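Local coordinates for cytoplasmic protein (Cryptococcus neoformans var. grubii serotype A, PDB 7LPO) that probably hydrolyses the beta-glucosidic bond of steryl glucosides, acting as a glycoside hydrolase of family 5, at residues Y20-F28 with L443-P451; V37-A47 with L91-V102. All blocks are in the same frame, centred on the assembly; numbering follows the deposited sequence.

How the contacts relate
Contact 1 and contact 2 both hold strands of the TIM barrel expected of this family, but at different depths. Contact 2 is barrel core: segments 37-47 and 91-102 are neighbouring parallel strands and the helix end between them, and all of its touching residues are buried. Contact 1 lies further out, where an irregular N-terminal segment covers the start of strand 447-449; it is mostly buried too, with Ser24 and Gly445 partly exposed. Its chemistry is an arginine stack, a water and a few direct polar bonds, whereas contact 2 combines parallel strand pairing with aliphatic packing on one face and a buried Arg100-Asn42 bond on the other. The two meet where Phe28 CE2 lies 3.8 Å from Leu38 CD1.

Contact 1 (Y20-F28 with L443-P451); sequences YIHSSTLHF and LKGRACSSP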
loop_
_atom_site.group_PDB
_atom_site.type_symbol
_atom_site.label_atom_id
_atom_site.label_comp_id
_atom_site.label_asym_id
_atom_site.label_seq_id
_atom_site.Cartn_x
_atom_site.Cartn_y
_atom_site.Cartn_z
ATOM N N TYR A 20 6.033 23.699 -7.900
ATOM C CA TYR A 20 4.796 23.368 -7.206
ATOM C C TYR A 20 3.884 22.544 -8.106
ATOM O O TYR A 20 3.678 22.879 -9.276
ATOM C CB TYR A 20 4.106 24.668 -6.783
ATOM C CG TYR A 20 2.956 24.569 -5.810
ATOM C CD1 TYR A 20 3.182 24.544 -4.449
ATOM C CD2 TYR A 20 1.645 24.571 -6.254
ATOM C CE1 TYR A 20 2.136 24.487 -3.547
ATOM C CE2 TYR A 20 0.589 24.509 -5.363
ATOM C CZ TYR A 20 0.845 24.472 -4.008
ATOM O OH TYR A 20 -0.187 24.411 -3.105
ATOM N N ILE A 21 3.329 21.472 -7.556
ATOM C CA ILE A 21 2.328 20.668 -8.247
ATOM C C ILE A 21 0.968 20.998 -7.657
ATOM O O ILE A 21 0.725 20.772 -6.468
ATOM C CB ILE A 21 2.618 19.165 -8.129
ATOM C CG1 ILE A 21 3.841 18.789 -8.960
ATOM C CG2 ILE A 21 1.400 18.380 -8.577
ATOM C CD1 ILE A 21 4.397 17.403 -8.652
ATOM N N HIS A 22 0.082 21.544 -8.480
ATOM C CA HIS A 22 -1.286 21.785 -8.047
ATOM C C HIS A 22 -2.056 20.471 -7.962
ATOM O O HIS A 22 -1.855 19.559 -8.769
ATOM C CB HIS A 22 -1.964 22.760 -9.004
ATOM C CG HIS A 22 -1.345 24.124 -8.986
ATOM N ND1 HIS A 22 -1.651 25.068 -8.029
ATOM C CD2 HIS A 22 -0.398 24.686 -9.775
ATOM C CE1 HIS A 22 -0.942 26.161 -8.247
ATOM N NE2 HIS A 22 -0.169 25.952 -9.297
ATOM N N SER A 23 -2.919 20.373 -6.954
ATOM C CA SER A 23 -3.713 19.188 -6.665
ATOM C C SER A 23 -5.104 19.683 -6.285
ATOM O O SER A 23 -5.647 19.375 -5.222
ATOM C CB SER A 23 -3.069 18.352 -5.560
ATOM O OG SER A 23 -3.609 17.044 -5.549
ATOM N N SER A 24 -5.662 20.497 -7.184
ATOM C CA SER A 24 -6.870 21.277 -6.984
ATOM C C SER A 24 -7.962 20.941 -7.993
ATOM O O SER A 24 -9.061 21.500 -7.901
ATOM C CB SER A 24 -6.534 22.770 -7.111
ATOM O OG SER A 24 -5.666 22.971 -8.221
ATOM N N THR A 25 -7.668 20.086 -8.959
ATOM C CA THR A 25 -8.581 19.718 -10.016
ATOM C C THR A 25 -8.472 18.206 -10.195
ATOM O O THR A 25 -7.785 17.515 -9.421
ATOM C CB THR A 25 -8.235 20.466 -11.312
ATOM O OG1 THR A 25 -7.028 19.907 -11.853
ATOM C CG2 THR A 25 -8.041 21.944 -11.060
ATOM N N LEU A 26 -9.095 17.695 -11.254
ATOM C CA LEU A 26 -9.085 16.259 -11.502
ATOM C C LEU A 26 -7.712 15.724 -11.878
ATOM O O LEU A 26 -7.546 14.502 -11.958
ATOM C CB LEU A 26 -10.081 15.910 -12.603
ATOM C CG LEU A 26 -11.523 15.906 -12.105
ATOM C CD1 LEU A 26 -12.491 15.882 -13.284
ATOM C CD2 LEU A 26 -11.743 14.721 -11.173
ATOM N N HIS A 27 -6.740 16.596 -12.132
ATOM C CA HIS A 27 -5.397 16.176 -12.492
ATOM C C HIS A 27 -4.384 17.070 -11.805
ATOM O O HIS A 27 -4.619 18.266 -11.613
ATOM C CB HIS A 27 -5.151 16.240 -13.998
ATOM C CG HIS A 27 -6.189 15.536 -14.806
ATOM N ND1 HIS A 27 -6.054 14.225 -15.209
ATOM C CD2 HIS A 27 -7.384 15.957 -15.285
ATOM C CE1 HIS A 27 -7.121 13.869 -15.901
ATOM N NE2 HIS A 27 -7.944 14.901 -15.959
ATOM N N PHE A 28 -3.255 16.469 -11.437
ATOM C CA PHE A 28 -2.098 17.236 -11.021
ATOM C C PHE A 28 -1.716 18.190 -12.141
ATOM O O PHE A 28 -1.797 17.848 -13.327
ATOM C CB PHE A 28 -0.919 16.312 -10.721
ATOM C CG PHE A 28 -1.118 15.398 -9.547
ATOM C CD1 PHE A 28 -1.399 15.896 -8.293
ATOM C CD2 PHE A 28 -0.970 14.027 -9.700
ATOM C CE1 PHE A 28 -1.549 15.047 -7.208
ATOM C CE2 PHE A 28 -1.125 13.167 -8.621
ATOM C CZ PHE A 28 -1.412 13.681 -7.370
ATOM N N LEU A 443 -9.242 19.834 3.833
ATOM C CA LEU A 443 -8.656 19.552 2.527
ATOM C C LEU A 443 -7.989 20.794 1.946
ATOM O O LEU A 443 -6.842 20.737 1.487
ATOM C CB LEU A 443 -9.732 19.035 1.581
ATOM C CG LEU A 443 -10.354 17.681 1.910
ATOM C CD1 LEU A 443 -11.428 17.345 0.893
ATOM C CD2 LEU A 443 -9.288 16.614 1.946
ATOM N N LYS A 444 -8.714 21.919 1.939
ATOM C CA LYS A 444 -8.188 23.216 1.522
ATOM C C LYS A 444 -7.625 23.166 0.105
ATOM O O LYS A 444 -6.586 23.759 -0.185
ATOM C CB LYS A 444 -7.127 23.714 2.505
ATOM C CG LYS A 444 -7.659 24.090 3.884
ATOM C CD LYS A 444 -6.578 24.799 4.726
ATOM C CE LYS A 444 -7.107 25.203 6.099
ATOM N NZ LYS A 444 -6.033 25.697 7.011
ATOM N N GLY A 445 -8.312 22.446 -0.779
ATOM C CA GLY A 445 -7.945 22.420 -2.181
ATOM C C GLY A 445 -6.603 21.803 -2.484
ATOM O O GLY A 445 -5.999 22.116 -3.512
ATOM N N ARG A 446 -6.119 20.913 -1.628
ATOM C CA ARG A 446 -4.798 20.334 -1.851
ATOM C C ARG A 446 -4.820 18.888 -1.350
ATOM O O ARG A 446 -4.290 18.559 -0.283
ATOM C CB ARG A 446 -3.709 21.151 -1.159
ATOM C CG ARG A 446 -2.316 20.785 -1.601
ATOM C CD ARG A 446 -1.417 22.014 -1.725
ATOM N NE ARG A 446 -0.071 21.601 -2.114
ATOM C CZ ARG A 446 0.268 21.277 -3.357
ATOM N NH1 ARG A 446 -0.642 21.354 -4.321
ATOM N NH2 ARG A 446 1.504 20.886 -3.633
ATOM N N ALA A 447 -5.411 18.013 -2.161
ATOM C CA ALA A 447 -5.623 16.632 -1.766
ATOM C C ALA A 447 -5.659 15.744 -3.001
ATOM O O ALA A 447 -5.768 16.216 -4.129
ATOM C CB ALA A 447 -6.917 16.487 -0.956
ATOM N N CYS A 448 -5.575 14.437 -2.761
ATOM C CA CYS A 448 -5.554 13.429 -3.812
ATOM C C CYS A 448 -6.017 12.126 -3.182
ATOM O O CYS A 448 -5.556 11.763 -2.102
ATOM C CB CYS A 448 -4.144 13.278 -4.412
ATOM S SG CYS A 448 -3.930 11.916 -5.610
ATOM N N SER A 449 -6.935 11.442 -3.841
ATOM C CA SER A 449 -7.410 10.148 -3.375
ATOM C C SER A 449 -6.363 9.096 -3.715
ATOM O O SER A 449 -5.822 9.091 -4.824
ATOM C CB SER A 449 -8.751 9.822 -4.039
ATOM O OG SER A 449 -9.290 8.622 -3.520
ATOM N N SER A 450 -6.057 8.214 -2.763
ATOM C CA SER A 450 -4.964 7.252 -2.924
ATOM C C SER A 450 -5.407 5.845 -2.544
ATOM O O SER A 450 -4.799 5.201 -1.689
ATOM C CB SER A 450 -3.750 7.683 -2.099
ATOM O OG SER A 450 -4.033 7.732 -0.704
ATOM N N PRO A 451 -6.427 5.310 -3.205
ATOM C CA PRO A 451 -6.809 3.918 -2.946
ATOM C C PRO A 451 -5.747 2.946 -3.445
ATOM O O PRO A 451 -4.901 3.266 -4.284
ATOM C CB PRO A 451 -8.111 3.760 -3.734
ATOM C CG PRO A 451 -7.886 4.649 -4.948
ATOM C CD PRO A 451 -7.095 5.851 -4.405
HETATM O O HOH W 1 -3.568 22.351 -4.650
#
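Tyr20 and Arg446 carry the tight half of this contact. The guanidinium lies flat over one face of the phenol ring, with planes only 20° apart and Arg446 CZ 3.3 Å from Tyr20 CZ. A bend at chi2 (141°) in the arginine chain swings its end round to the ring. Arginine suits the place because its faces can stack while its N-H groups work at the edge: NH1 and NH2 both point end-on at Ile21 O, NH1 at 2.6 Å and NH2 at 2.9 Å, with the oxygen close to the guanidinium plane. Outside the segments, Glu422 fixes the pair further, its backbone oxygen taking Arg446 NE and its carboxylate bonding Tyr20 OH.

Beside the stack, a water accepts from Ser23 N and Arg446 NH1 and donates to Gly445 O, tying three groups together. Ser23 OG, small enough to approach a backbone closely, gives a 2.7 Å bond to Ala447 O from above the carbonyl plane; the return bond, Ala447 N to Ser23 O, is weak. Deeper in, Cys448 SG meets Phe28 CZ obliquely at 3.5 Å, a sulfur-aromatic contact.

The looser side is partly exposed. There Ser24 merely brushes Gly445, its CB 3.7 Å from Gly445 O, where a glycine with positive phi serves the type I' turn from Leu443 to Arg446.

Strand 447-449, which this turn leads into, runs parallel to strand 424-427; Ser23 packs on Ile424 of that strand, the loop beyond Ser24 reaches helix 490-512 through Leu26, and Phe28 packs on Leu36 and Leu38 of strand 35-43.

Contact 2 (V37-A47 with L91-V102); sequences VLRGVNLSGSA and LKAWGYNLLRYV
Arg100 NH1 is gripped twice: it donates to Asn42 OD1 over 2.6 Å and forms a salt bridge with Glu521. The two side chains run side by side on one face of the sheet; the amide of Asn42 is turned 75° from the guanidinium, yet its oxygen sits near the guanidinium plane, at the edge. Arg100 CG lies opposite the backbone N (chi1 -177°) and the chain stays extended from CG to NE, which carries the charged end to a salt bridge with Asp267 and a bond to Asn270 as well. Arginine suits the place because its long chain and several N-H groups let one side chain serve all four partners, and asparagine offers it a neutral acceptor.

On the other face Val41, Leu43 and Leu99 meet Leu91 of helix 83-93, all branched aliphatics. Val41 CG2 touches Leu99 CD2 at 3.8 Å, while its CG1 meets Tyr96 CE2 at 3.6 Å, the two side chains crossing at about a right angle. Tyr96 also lays a ring face over Gly40, whose missing side chain lets CA come within 3.1 Å of Leu98 O in a CA-H...O contact.

Just before strand 98-104 begins, the Asn97 side chain takes the place of a backbone partner for Arg39 N. With CG between the backbone N and carbonyl carbon (chi1 54°), it offers OD1, in its carbonyl plane, to Arg39 N at 2.9 Å, and its own N bonds Arg39 O. Gly95 ends the preceding helix in a Schellman motif.

Further along, Leu43 N bonds Arg100 O, and a water bridges Leu43 O and Val102 O. With helix 83-93 between them, the parallel strands form a beta-alpha-beta crossover of the TIM barrel, flanked by strand 567-570 beside 35-43 and strand 137-143 beside 98-104.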
loop_
_atom_site.group_PDB
_atom_site.type_symbol
_atom_site.label_atom_id
_atom_site.label_comp_id
_atom_site.label_asym_id
_atom_site.label_seq_id
_atom_site.Cartn_x
_atom_site.Cartn_y
_atom_site.Cartn_z
ATOM N N VAL A 37 1.134 13.345 -15.060
ATOM C CA VAL A 37 0.869 11.963 -14.678
ATOM C C VAL A 37 2.077 11.462 -13.903
ATOM O O VAL A 37 3.205 11.499 -14.413
ATOM C CB VAL A 37 0.586 11.064 -15.889
ATOM C CG1 VAL A 37 0.454 9.593 -15.438
ATOM C CG2 VAL A 37 -0.673 11.517 -16.620
ATOM N N LEU A 38 1.844 11.004 -12.673
ATOM C CA LEU A 38 2.905 10.538 -11.792
ATOM C C LEU A 38 2.838 9.022 -11.694
ATOM O O LEU A 38 1.819 8.465 -11.270
ATOM C CB LEU A 38 2.794 11.166 -10.403
ATOM C CG LEU A 38 2.934 12.686 -10.358
ATOM C CD1 LEU A 38 2.643 13.160 -8.930
ATOM C CD2 LEU A 38 4.314 13.140 -10.812
ATOM N N ARG A 39 3.935 8.365 -12.058
ATOM C CA ARG A 39 4.005 6.917 -12.077
ATOM C C ARG A 39 5.343 6.473 -11.523
ATOM O O ARG A 39 6.389 7.043 -11.852
ATOM C CB ARG A 39 3.802 6.374 -13.494
ATOM C CG ARG A 39 2.339 6.387 -13.887
ATOM C CD ARG A 39 2.101 5.931 -15.326
ATOM N NE ARG A 39 0.672 5.982 -15.593
ATOM C CZ ARG A 39 0.077 5.500 -16.675
ATOM N NH1 ARG A 39 0.790 4.914 -17.627
ATOM N NH2 ARG A 39 -1.247 5.603 -16.790
ATOM N N GLY A 40 5.299 5.445 -10.687
ATOM C CA GLY A 40 6.504 4.963 -10.066
ATOM C C GLY A 40 6.265 3.711 -9.256
ATOM O O GLY A 40 5.433 2.878 -9.632
ATOM N N VAL A 41 6.986 3.577 -8.139
ATOM C CA VAL A 41 6.999 2.353 -7.351
ATOM C C VAL A 41 6.957 2.704 -5.872
ATOM O O VAL A 41 7.284 3.821 -5.460
ATOM C CB VAL A 41 8.248 1.497 -7.648
ATOM C CG1 VAL A 41 8.354 1.232 -9.125
ATOM C CG2 VAL A 41 9.521 2.229 -7.163
ATOM N N ASN A 42 6.526 1.729 -5.077
ATOM C CA ASN A 42 6.707 1.783 -3.634
ATOM C C ASN A 42 8.131 1.359 -3.308
ATOM O O ASN A 42 8.590 0.305 -3.758
ATOM C CB ASN A 42 5.714 0.865 -2.929
ATOM C CG ASN A 42 4.308 1.426 -2.921
ATOM O OD1 ASN A 42 3.841 1.957 -1.909
ATOM N ND2 ASN A 42 3.630 1.329 -4.058
ATOM N N LEU A 43 8.820 2.176 -2.514
ATOM C CA LEU A 43 10.210 1.958 -2.124
ATOM C C LEU A 43 10.287 2.163 -0.612
ATOM O O LEU A 43 10.341 3.308 -0.150
ATOM C CB LEU A 43 11.124 2.922 -2.872
ATOM C CG LEU A 43 12.635 2.807 -2.681
ATOM C CD1 LEU A 43 13.215 1.765 -3.608
ATOM C CD2 LEU A 43 13.286 4.173 -2.920
ATOM N N SER A 44 10.284 1.084 0.171
ATOM C CA SER A 44 10.281 -0.294 -0.292
ATOM C C SER A 44 9.705 -1.199 0.800
ATOM O O SER A 44 9.781 -0.886 1.986
ATOM C CB SER A 44 11.698 -0.743 -0.642
ATOM O OG SER A 44 11.773 -2.157 -0.770
ATOM N N GLY A 45 9.162 -2.340 0.404
ATOM C CA GLY A 45 8.778 -3.359 1.363
ATOM C C GLY A 45 9.889 -3.781 2.308
ATOM O O GLY A 45 9.619 -4.267 3.411
ATOM N N SER A 46 11.145 -3.620 1.885
ATOM C CA SER A 46 12.262 -4.032 2.723
ATOM C C SER A 46 12.382 -3.182 3.982
ATOM O O SER A 46 13.042 -3.609 4.932
ATOM C CB SER A 46 13.573 -3.966 1.940
ATOM O OG SER A 46 13.801 -2.649 1.471
ATOM N N ALA A 47 11.776 -1.995 4.007
ATOM C CA ALA A 47 11.772 -1.161 5.198
ATOM C C ALA A 47 10.758 -1.624 6.234
ATOM O O ALA A 47 10.609 -0.969 7.270
ATOM C CB ALA A 47 11.498 0.290 4.828
ATOM N N LEU A 91 15.247 2.941 -11.807
ATOM C CA LEU A 91 13.860 3.384 -11.739
ATOM C C LEU A 91 13.624 4.579 -12.654
ATOM O O LEU A 91 12.604 4.648 -13.350
ATOM C CB LEU A 91 13.497 3.724 -10.298
ATOM C CG LEU A 91 13.589 2.571 -9.303
ATOM C CD1 LEU A 91 13.350 3.036 -7.868
ATOM C CD2 LEU A 91 12.591 1.468 -9.669
ATOM N N LYS A 92 14.567 5.522 -12.690
ATOM C CA LYS A 92 14.393 6.681 -13.563
ATOM C C LYS A 92 14.457 6.281 -15.033
ATOM O O LYS A 92 13.672 6.776 -15.853
ATOM C CB LYS A 92 15.453 7.741 -13.254
ATOM C CG LYS A 92 15.018 9.159 -13.619
ATOM C CD LYS A 92 14.045 9.700 -12.577
ATOM C CE LYS A 92 13.552 11.097 -12.921
ATOM N NZ LYS A 92 12.141 11.088 -13.405
ATOM N N ALA A 93 15.378 5.380 -15.384
ATOM C CA ALA A 93 15.503 4.922 -16.765
ATOM C C ALA A 93 14.260 4.175 -17.238
ATOM O O ALA A 93 14.008 4.115 -18.446
ATOM C CB ALA A 93 16.741 4.029 -16.908
ATOM N N TRP A 94 13.493 3.594 -16.314
ATOM C CA TRP A 94 12.228 2.949 -16.629
ATOM C C TRP A 94 11.098 3.949 -16.791
ATOM O O TRP A 94 9.951 3.535 -17.007
ATOM C CB TRP A 94 11.856 1.940 -15.542
ATOM C CG TRP A 94 12.607 0.638 -15.591
ATOM C CD1 TRP A 94 13.233 0.085 -16.676
ATOM C CD2 TRP A 94 12.791 -0.280 -14.510
ATOM N NE1 TRP A 94 13.799 -1.126 -16.328
ATOM C CE2 TRP A 94 13.547 -1.364 -15.003
ATOM C CE3 TRP A 94 12.385 -0.296 -13.171
ATOM C CZ2 TRP A 94 13.911 -2.440 -14.203
ATOM C CZ3 TRP A 94 12.761 -1.374 -12.370
ATOM C CH2 TRP A 94 13.507 -2.428 -12.894
ATOM N N GLY A 95 11.394 5.246 -16.704
ATOM C CA GLY A 95 10.407 6.283 -16.911
ATOM C C GLY A 95 9.692 6.752 -15.664
ATOM O O GLY A 95 8.843 7.644 -15.755
ATOM N N TYR A 96 10.013 6.200 -14.500
ATOM C CA TYR A 96 9.300 6.556 -13.281
ATOM C C TYR A 96 9.729 7.924 -12.769
ATOM O O TYR A 96 10.897 8.304 -12.871
ATOM C CB TYR A 96 9.532 5.492 -12.217
ATOM C CG TYR A 96 8.975 4.140 -12.616
ATOM C CD1 TYR A 96 7.817 4.044 -13.378
ATOM C CD2 TYR A 96 9.598 2.966 -12.226
ATOM C CE1 TYR A 96 7.305 2.823 -13.748
ATOM C CE2 TYR A 96 9.085 1.737 -12.592
ATOM C CZ TYR A 96 7.946 1.672 -13.355
ATOM O OH TYR A 96 7.438 0.452 -13.730
ATOM N N ASN A 97 8.759 8.680 -12.250
ATOM C CA ASN A 97 9.020 9.977 -11.635
ATOM C C ASN A 97 8.416 10.078 -10.239
ATOM O O ASN A 97 8.323 11.185 -9.692
ATOM C CB ASN A 97 8.479 11.106 -12.516
ATOM C CG ASN A 97 7.006 10.920 -12.868
ATOM O OD1 ASN A 97 6.344 10.015 -12.356
ATOM N ND2 ASN A 97 6.489 11.778 -13.743
ATOM N N LEU A 98 8.005 8.958 -9.649
ATOM C CA LEU A 98 7.273 8.963 -8.393
ATOM C C LEU A 98 7.753 7.820 -7.515
ATOM O O LEU A 98 8.053 6.726 -8.001
ATOM C CB LEU A 98 5.764 8.828 -8.634
ATOM C CG LEU A 98 4.851 8.654 -7.420
ATOM C CD1 LEU A 98 4.648 9.977 -6.724
ATOM C CD2 LEU A 98 3.515 8.064 -7.859
ATOM N N LEU A 99 7.826 8.090 -6.218
ATOM C CA LEU A 99 8.165 7.090 -5.219
ATOM C C LEU A 99 7.206 7.263 -4.057
ATOM O O LEU A 99 7.030 8.384 -3.576
ATOM C CB LEU A 99 9.609 7.235 -4.728
ATOM C CG LEU A 99 10.719 7.097 -5.762
ATOM C CD1 LEU A 99 12.028 7.562 -5.153
ATOM C CD2 LEU A 99 10.828 5.678 -6.262
ATOM N N ARG A 100 6.556 6.173 -3.648
ATOM C CA ARG A 100 5.819 6.123 -2.394
ATOM C C ARG A 100 6.795 5.581 -1.361
ATOM O O ARG A 100 7.232 4.429 -1.459
ATOM C CB ARG A 100 4.579 5.247 -2.521
ATOM C CG ARG A 100 3.726 5.214 -1.259
ATOM C CD ARG A 100 2.362 4.684 -1.589
ATOM N NE ARG A 100 1.499 4.513 -0.426
ATOM C CZ ARG A 100 1.297 3.356 0.196
ATOM N NH1 ARG A 100 1.922 2.249 -0.204
ATOM N NH2 ARG A 100 0.463 3.306 1.223
ATOM N N TYR A 101 7.186 6.426 -0.408
ATOM C CA TYR A 101 8.290 6.103 0.485
ATOM C C TYR A 101 7.764 5.446 1.753
ATOM O O TYR A 101 7.006 6.059 2.507
ATOM C CB TYR A 101 9.105 7.350 0.829
ATOM C CG TYR A 101 10.335 6.979 1.611
ATOM C CD1 TYR A 101 10.278 6.803 2.989
ATOM C CD2 TYR A 101 11.547 6.741 0.966
ATOM C CE1 TYR A 101 11.404 6.426 3.710
ATOM C CE2 TYR A 101 12.679 6.368 1.684
ATOM C CZ TYR A 101 12.597 6.216 3.053
ATOM O OH TYR A 101 13.712 5.833 3.769
ATOM N N VAL A 102 8.213 4.225 2.007
ATOM C CA VAL A 102 7.692 3.393 3.086
ATOM C C VAL A 102 8.548 3.567 4.335
ATOM O O VAL A 102 9.771 3.398 4.290
ATOM C CB VAL A 102 7.656 1.916 2.655
ATOM C CG1 VAL A 102 7.212 1.033 3.801
ATOM C CG2 VAL A 102 6.756 1.723 1.443
HETATM O O HOH W 2 11.371 2.655 2.413
#